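Local coordinates for protein cysteine protease (Listeria monocytogenes, PDB 5HU4) that anchors surface proteins to the bacterial cell wall, cleaving their C-terminal sorting signal and passing the product on through a thioester-linked intermediate, at residues A8-D13 and K70-D75; N78-T83 and E128-L133. One frame throughout, in Å; residues are numbered along the deposited sequence.

Contact 1: residues A8-D13 and K70-D75; sequences AVPSVD and KIYLTD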
loop_
_atom_site.group_PDB
_atom_site.type_symbol
_atom_site.label_atom_id
_atom_site.label_comp_id
_atom_site.label_asym_id
_atom_site.label_seq_id
_atom_site.Cartn_x
_atom_site.Cartn_y
_atom_site.Cartn_z
ATOM N N ALA A 8 4.568 4.831 1.727
ATOM C CA ALA A 8 5.742 4.518 2.525
ATOM C C ALA A 8 5.391 3.819 3.832
ATOM O O ALA A 8 4.483 4.236 4.552
ATOM C CB ALA A 8 6.532 5.781 2.806
ATOM N N VAL A 9 6.116 2.743 4.122
ATOM C CA VAL A 9 6.021 2.064 5.408
ATOM C C VAL A 9 7.419 1.968 6.015
ATOM O O VAL A 9 8.131 0.989 5.794
ATOM C CB VAL A 9 5.410 0.657 5.281
ATOM C CG1 VAL A 9 4.976 0.156 6.644
ATOM C CG2 VAL A 9 4.229 0.670 4.323
ATOM N N PRO A 10 7.814 2.996 6.782
ATOM C CA PRO A 10 9.178 3.153 7.306
ATOM C C PRO A 10 9.626 2.046 8.263
ATOM O O PRO A 10 10.829 1.836 8.418
ATOM C CB PRO A 10 9.116 4.501 8.035
ATOM C CG PRO A 10 7.673 4.702 8.351
ATOM C CD PRO A 10 6.934 4.101 7.200
ATOM N N SER A 11 8.684 1.352 8.894
ATOM C CA SER A 11 9.036 0.300 9.844
ATOM C C SER A 11 9.629 -0.917 9.139
ATOM O O SER A 11 10.372 -1.693 9.742
ATOM C CB SER A 11 7.815 -0.116 10.668
ATOM O OG SER A 11 6.920 -0.895 9.895
ATOM N N VAL A 12 9.297 -1.079 7.862
ATOM C CA VAL A 12 9.803 -2.197 7.073
ATOM C C VAL A 12 10.535 -1.712 5.825
ATOM O O VAL A 12 10.743 -2.474 4.881
ATOM C CB VAL A 12 8.668 -3.151 6.656
ATOM C CG1 VAL A 12 8.129 -3.895 7.868
ATOM C CG2 VAL A 12 7.561 -2.383 5.956
ATOM N N ASP A 13 10.916 -0.437 5.834
ATOM C CA ASP A 13 11.709 0.170 4.765
ATOM C C ASP A 13 11.050 0.062 3.389
ATOM O O ASP A 13 11.709 -0.253 2.399
ATOM C CB ASP A 13 13.106 -0.458 4.720
ATOM C CG ASP A 13 14.175 0.535 4.310
ATOM O OD1 ASP A 13 13.912 1.754 4.377
ATOM O OD2 ASP A 13 15.279 0.097 3.923
ATOM N N LYS A 70 2.817 2.708 11.147
ATOM C CA LYS A 70 2.242 3.766 10.330
ATOM C C LYS A 70 2.429 3.480 8.846
ATOM O O LYS A 70 3.480 2.990 8.424
ATOM C CB LYS A 70 2.868 5.118 10.680
ATOM C CG LYS A 70 2.830 5.471 12.159
ATOM C CD LYS A 70 1.414 5.454 12.709
ATOM C CE LYS A 70 1.335 6.211 14.025
ATOM N NZ LYS A 70 0.437 5.537 15.005
ATOM N N ILE A 71 1.400 3.779 8.059
ATOM C CA ILE A 71 1.504 3.736 6.608
ATOM C C ILE A 71 1.258 5.134 6.059
ATOM O O ILE A 71 0.240 5.757 6.364
ATOM C CB ILE A 71 0.505 2.751 5.979
ATOM C CG1 ILE A 71 0.682 1.353 6.572
ATOM C CG2 ILE A 71 0.677 2.712 4.468
ATOM C CD1 ILE A 71 -0.375 0.367 6.124
ATOM N N TYR A 72 2.194 5.629 5.259
ATOM C CA TYR A 72 2.075 6.973 4.713
ATOM C C TYR A 72 1.758 6.943 3.226
ATOM O O TYR A 72 2.401 6.237 2.453
ATOM C CB TYR A 72 3.354 7.767 4.976
ATOM C CG TYR A 72 3.631 7.950 6.448
ATOM C CD1 TYR A 72 3.048 8.991 7.158
ATOM C CD2 TYR A 72 4.464 7.076 7.133
ATOM C CE1 TYR A 72 3.292 9.160 8.505
ATOM C CE2 TYR A 72 4.715 7.238 8.481
ATOM C CZ TYR A 72 4.123 8.280 9.162
ATOM O OH TYR A 72 4.370 8.448 10.505
ATOM N N LEU A 73 0.750 7.718 2.844
ATOM C CA LEU A 73 0.278 7.766 1.471
ATOM C C LEU A 73 0.120 9.217 1.041
ATOM O O LEU A 73 -0.343 10.050 1.821
ATOM C CB LEU A 73 -1.049 7.015 1.343
ATOM C CG LEU A 73 -1.700 6.892 -0.033
ATOM C CD1 LEU A 73 -0.852 6.035 -0.961
ATOM C CD2 LEU A 73 -3.104 6.320 0.104
ATOM N N THR A 74 0.507 9.529 -0.192
ATOM C CA THR A 74 0.391 10.899 -0.676
ATOM C C THR A 74 0.076 10.978 -2.168
ATOM O O THR A 74 0.473 10.115 -2.953
ATOM C CB THR A 74 1.678 11.707 -0.395
ATOM O OG1 THR A 74 1.453 13.091 -0.695
ATOM C CG2 THR A 74 2.843 11.189 -1.230
ATOM N N ASP A 75 -0.662 12.019 -2.540
ATOM C CA ASP A 75 -0.932 12.328 -3.937
ATOM C C ASP A 75 -0.151 13.579 -4.319
ATOM O O ASP A 75 -0.448 14.230 -5.323
ATOM C CB ASP A 75 -2.432 12.526 -4.176
ATOM C CG ASP A 75 -3.074 13.446 -3.147
ATOM O OD1 ASP A 75 -2.338 14.142 -2.415
ATOM O OD2 ASP A 75 -4.320 13.475 -3.076
HETATM O O HOH W 1 5.857 2.181 9.594
#

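Contact 2: residues N78-T83 and E128-L133; sequences NLYEYT and EKTEKL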
loop_
_atom_site.group_PDB
_atom_site.type_symbol
_atom_site.label_atom_id
_atom_site.label_comp_id
_atom_site.label_asym_id
_atom_site.label_seq_id
_atom_site.Cartn_x
_atom_site.Cartn_y
_atom_site.Cartn_z
ATOM N N ASN A 78 -1.748 16.042 -0.436
ATOM C CA ASN A 78 -2.011 15.748 0.967
ATOM C C ASN A 78 -1.221 14.544 1.464
ATOM O O ASN A 78 -0.915 13.628 0.699
ATOM C CB ASN A 78 -3.504 15.506 1.190
ATOM C CG ASN A 78 -4.318 16.776 1.114
ATOM O OD1 ASN A 78 -3.937 17.804 1.673
ATOM N ND2 ASN A 78 -5.449 16.715 0.422
ATOM N N LEU A 79 -0.892 14.556 2.752
ATOM C CA LEU A 79 -0.259 13.413 3.393
ATOM C C LEU A 79 -1.294 12.636 4.196
ATOM O O LEU A 79 -1.863 13.155 5.156
ATOM C CB LEU A 79 0.892 13.863 4.294
ATOM C CG LEU A 79 1.506 12.800 5.206
ATOM C CD1 LEU A 79 2.079 11.656 4.386
ATOM C CD2 LEU A 79 2.578 13.414 6.094
ATOM N N TYR A 80 -1.541 11.394 3.793
ATOM C CA TYR A 80 -2.533 10.560 4.460
ATOM C C TYR A 80 -1.858 9.529 5.358
ATOM O O TYR A 80 -1.136 8.655 4.878
ATOM C CB TYR A 80 -3.428 9.863 3.434
ATOM C CG TYR A 80 -4.049 10.808 2.430
ATOM C CD1 TYR A 80 -3.421 11.078 1.220
ATOM C CD2 TYR A 80 -5.258 11.436 2.694
ATOM C CE1 TYR A 80 -3.985 11.943 0.301
ATOM C CE2 TYR A 80 -5.829 12.304 1.781
ATOM C CZ TYR A 80 -5.188 12.552 0.586
ATOM O OH TYR A 80 -5.751 13.414 -0.328
ATOM N N GLU A 81 -2.098 9.637 6.661
ATOM C CA GLU A 81 -1.471 8.741 7.624
ATOM C C GLU A 81 -2.432 7.665 8.111
ATOM O O GLU A 81 -3.469 7.961 8.707
ATOM C CB GLU A 81 -0.928 9.534 8.816
ATOM C CG GLU A 81 -0.383 8.668 9.941
ATOM C CD GLU A 81 0.372 9.472 10.983
ATOM O OE1 GLU A 81 0.579 10.685 10.766
ATOM O OE2 GLU A 81 0.759 8.891 12.019
ATOM N N TYR A 82 -2.077 6.410 7.849
ATOM C CA TYR A 82 -2.852 5.274 8.325
ATOM C C TYR A 82 -2.102 4.546 9.436
ATOM O O TYR A 82 -0.884 4.679 9.564
ATOM C CB TYR A 82 -3.160 4.303 7.182
ATOM C CG TYR A 82 -3.972 4.891 6.047
ATOM C CD1 TYR A 82 -3.367 5.645 5.049
ATOM C CD2 TYR A 82 -5.341 4.673 5.963
ATOM C CE1 TYR A 82 -4.105 6.174 4.007
ATOM C CE2 TYR A 82 -6.087 5.199 4.925
ATOM C CZ TYR A 82 -5.464 5.948 3.949
ATOM O OH TYR A 82 -6.202 6.473 2.914
ATOM N N THR A 83 -2.832 3.776 10.234
ATOM C CA THR A 83 -2.223 2.956 11.273
ATOM C C THR A 83 -2.694 1.513 11.142
ATOM O O THR A 83 -3.893 1.239 11.205
ATOM C CB THR A 83 -2.554 3.477 12.683
ATOM O OG1 THR A 83 -1.952 4.765 12.871
ATOM C CG2 THR A 83 -2.027 2.521 13.741
ATOM N N GLU A 128 -5.750 7.886 10.325
ATOM C CA GLU A 128 -5.606 8.489 11.642
ATOM C C GLU A 128 -5.564 10.013 11.543
ATOM O O GLU A 128 -6.093 10.714 12.411
ATOM C CB GLU A 128 -4.355 7.938 12.337
ATOM C CG GLU A 128 -3.565 8.946 13.157
ATOM C CD GLU A 128 -2.363 8.319 13.841
ATOM O OE1 GLU A 128 -2.088 7.127 13.589
ATOM O OE2 GLU A 128 -1.693 9.015 14.632
ATOM N N LYS A 129 -4.954 10.521 10.474
ATOM C CA LYS A 129 -4.933 11.961 10.224
ATOM C C LYS A 129 -4.620 12.290 8.766
ATOM O O LYS A 129 -4.027 11.484 8.046
ATOM C CB LYS A 129 -3.920 12.650 11.140
ATOM C CG LYS A 129 -2.485 12.584 10.646
ATOM C CD LYS A 129 -1.517 13.045 11.724
ATOM C CE LYS A 129 -1.505 12.075 12.894
ATOM N NZ LYS A 129 -0.379 12.342 13.829
ATOM N N THR A 130 -5.030 13.481 8.340
ATOM C CA THR A 130 -4.758 13.968 6.993
ATOM C C THR A 130 -4.235 15.400 7.058
ATOM O O THR A 130 -4.792 16.236 7.767
ATOM C CB THR A 130 -6.018 13.921 6.105
ATOM O OG1 THR A 130 -6.478 12.568 5.991
ATOM C CG2 THR A 130 -5.718 14.464 4.713
ATOM N N GLU A 131 -3.162 15.682 6.324
ATOM C CA GLU A 131 -2.584 17.021 6.321
ATOM C C GLU A 131 -1.915 17.366 4.994
ATOM O O GLU A 131 -1.529 16.481 4.229
ATOM C CB GLU A 131 -1.579 17.168 7.467
ATOM C CG GLU A 131 -0.696 15.952 7.690
ATOM C CD GLU A 131 0.232 16.122 8.878
ATOM O OE1 GLU A 131 0.491 15.122 9.582
ATOM O OE2 GLU A 131 0.702 17.255 9.107
ATOM N N LYS A 132 -1.793 18.665 4.732
ATOM C CA LYS A 132 -1.174 19.166 3.511
ATOM C C LYS A 132 0.274 18.705 3.411
ATOM O O LYS A 132 1.034 18.823 4.374
ATOM C CB LYS A 132 -1.245 20.695 3.469
ATOM C CG LYS A 132 -1.586 21.276 2.106
ATOM C CD LYS A 132 -1.630 22.796 2.150
ATOM C CE LYS A 132 -0.236 23.394 2.061
ATOM N NZ LYS A 132 0.260 23.413 0.656
ATOM N N LEU A 133 0.654 18.177 2.252
ATOM C CA LEU A 133 2.029 17.741 2.056
ATOM C C LEU A 133 2.956 18.934 1.868
ATOM O O LEU A 133 2.741 19.775 0.996
ATOM C CB LEU A 133 2.148 16.800 0.858
ATOM C CG LEU A 133 3.520 16.126 0.773
ATOM C CD1 LEU A 133 3.598 14.944 1.729
ATOM C CD2 LEU A 133 3.849 15.700 -0.651
HETATM O O HOH W 2 0.879 12.162 8.584
#

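Contact 1: residues A8-D13 and K70-D75
Ala8 and Tyr72 face each other as an antiparallel hydrogen-bonded pair: Ala8 N donates to Tyr72 O at 2.7 Å, and Tyr72 N returns a nearly straight bond to Ala8 O at 2.8 Å (N-H...O 174°). On the Ala8 side of the sheet, the Pro10 ring crosses Tyr72 at about a right angle. Its CD sits in the plane of the tyrosine ring, 3.9 Å from CD2 at the edge, while CG meets CE2. Val9 and Ile71 lie side by side on the other side of the sheet, pointing the same way, with their CG2 methyls 4.1 Å apart. Val9 CG1 stands anti to the backbone N (chi1 -164°) and packs against Lys70 O at 3.7 Å. Strands 3-9 and 70-74 are the first and last in the sheet order, and this short pairing closes the eight-stranded beta-barrel of the sortase fold. Beyond Val9 the chain leaves the sheet in a type I turn, held by Val12 N to Val9 O. A water extends the ladder past the last direct bond, accepting from Ser11 N and donating to Lys70 O at 2.8 Å. Farther out, Tyr141 stacks on the ring of Tyr72, and Ile106 and Leu108 of strand 105-111 pack against Ile71 in the barrel interior.

Contact 2: residues N78-T83 and E128-L133
Tyr80 and Thr130 meet obliquely, the threonine methyl CG2 lying 3.6 Å from CE2 of the ring and also touching CD2. With CG anti to its carbonyl carbon (chi1 -52°), Tyr80 carries the ring along this side of the sheet, where its hydroxyl bonds to the carboxylate of Asp75. The other flat groups are the carboxylates of Glu81 and Glu128, which run side by side, point the same way and have planes 39° apart. Their OE2 atoms are 3.6 Å from each other, a like-charge approach that Lys129 probably eases. The lysine bends at chi3 (67°) and crosses the Glu81 carboxylate, its CE 3.3 Å from OE1; NZ makes long salt bridges to Glu81 OE1 and Glu128 OE2, at 3.6 and 3.7 Å. A water donates to Glu81 OE1 and to Glu131 OE1, bridging a second pair of acids. On that same side, Leu79 CB touches Leu133 CD1, while Leu137 and Tyr141 of helix 135-141 pack against the side chain of Leu79. Beneath the side chains, Leu79 and Glu131 exchange backbone bonds in both directions. Glu81 N donates to Lys129 O, whereas Glu81 O receives two amides: Glu128 N at 2.8 Å and, weakly, Lys129 N at 3.4 Å. Glu128 and Lys129 thus both stand opposite Glu81, a classic beta bulge set in the antiparallel pairing of strands 78-91 and 119-132 of the sortase beta-barrel.

How the contacts relate
Contacts 1 and 2 are joined through the hairpin of strands 70-74 and 78-91, and their centres lie 11 Å apart. Probable hydrogen bonds run from Tyr80 N to Leu73 O (2.7 Å) and from Tyr82 N to Ile71 O (2.8 Å), so strand 70-74 pairs with 3-9 on one side and with 78-91 on the other, and 78-91 in turn with 119-132. The sheet is therefore continuous from one contact to the other. Side chains add to it: Lys70 CE packs 3.4 Å from Glu81 OE2, and Thr74 OG1 touches Leu133 CD2 at 3.5 Å. Both contacts lie away from the active-site residues His50 and Cys111.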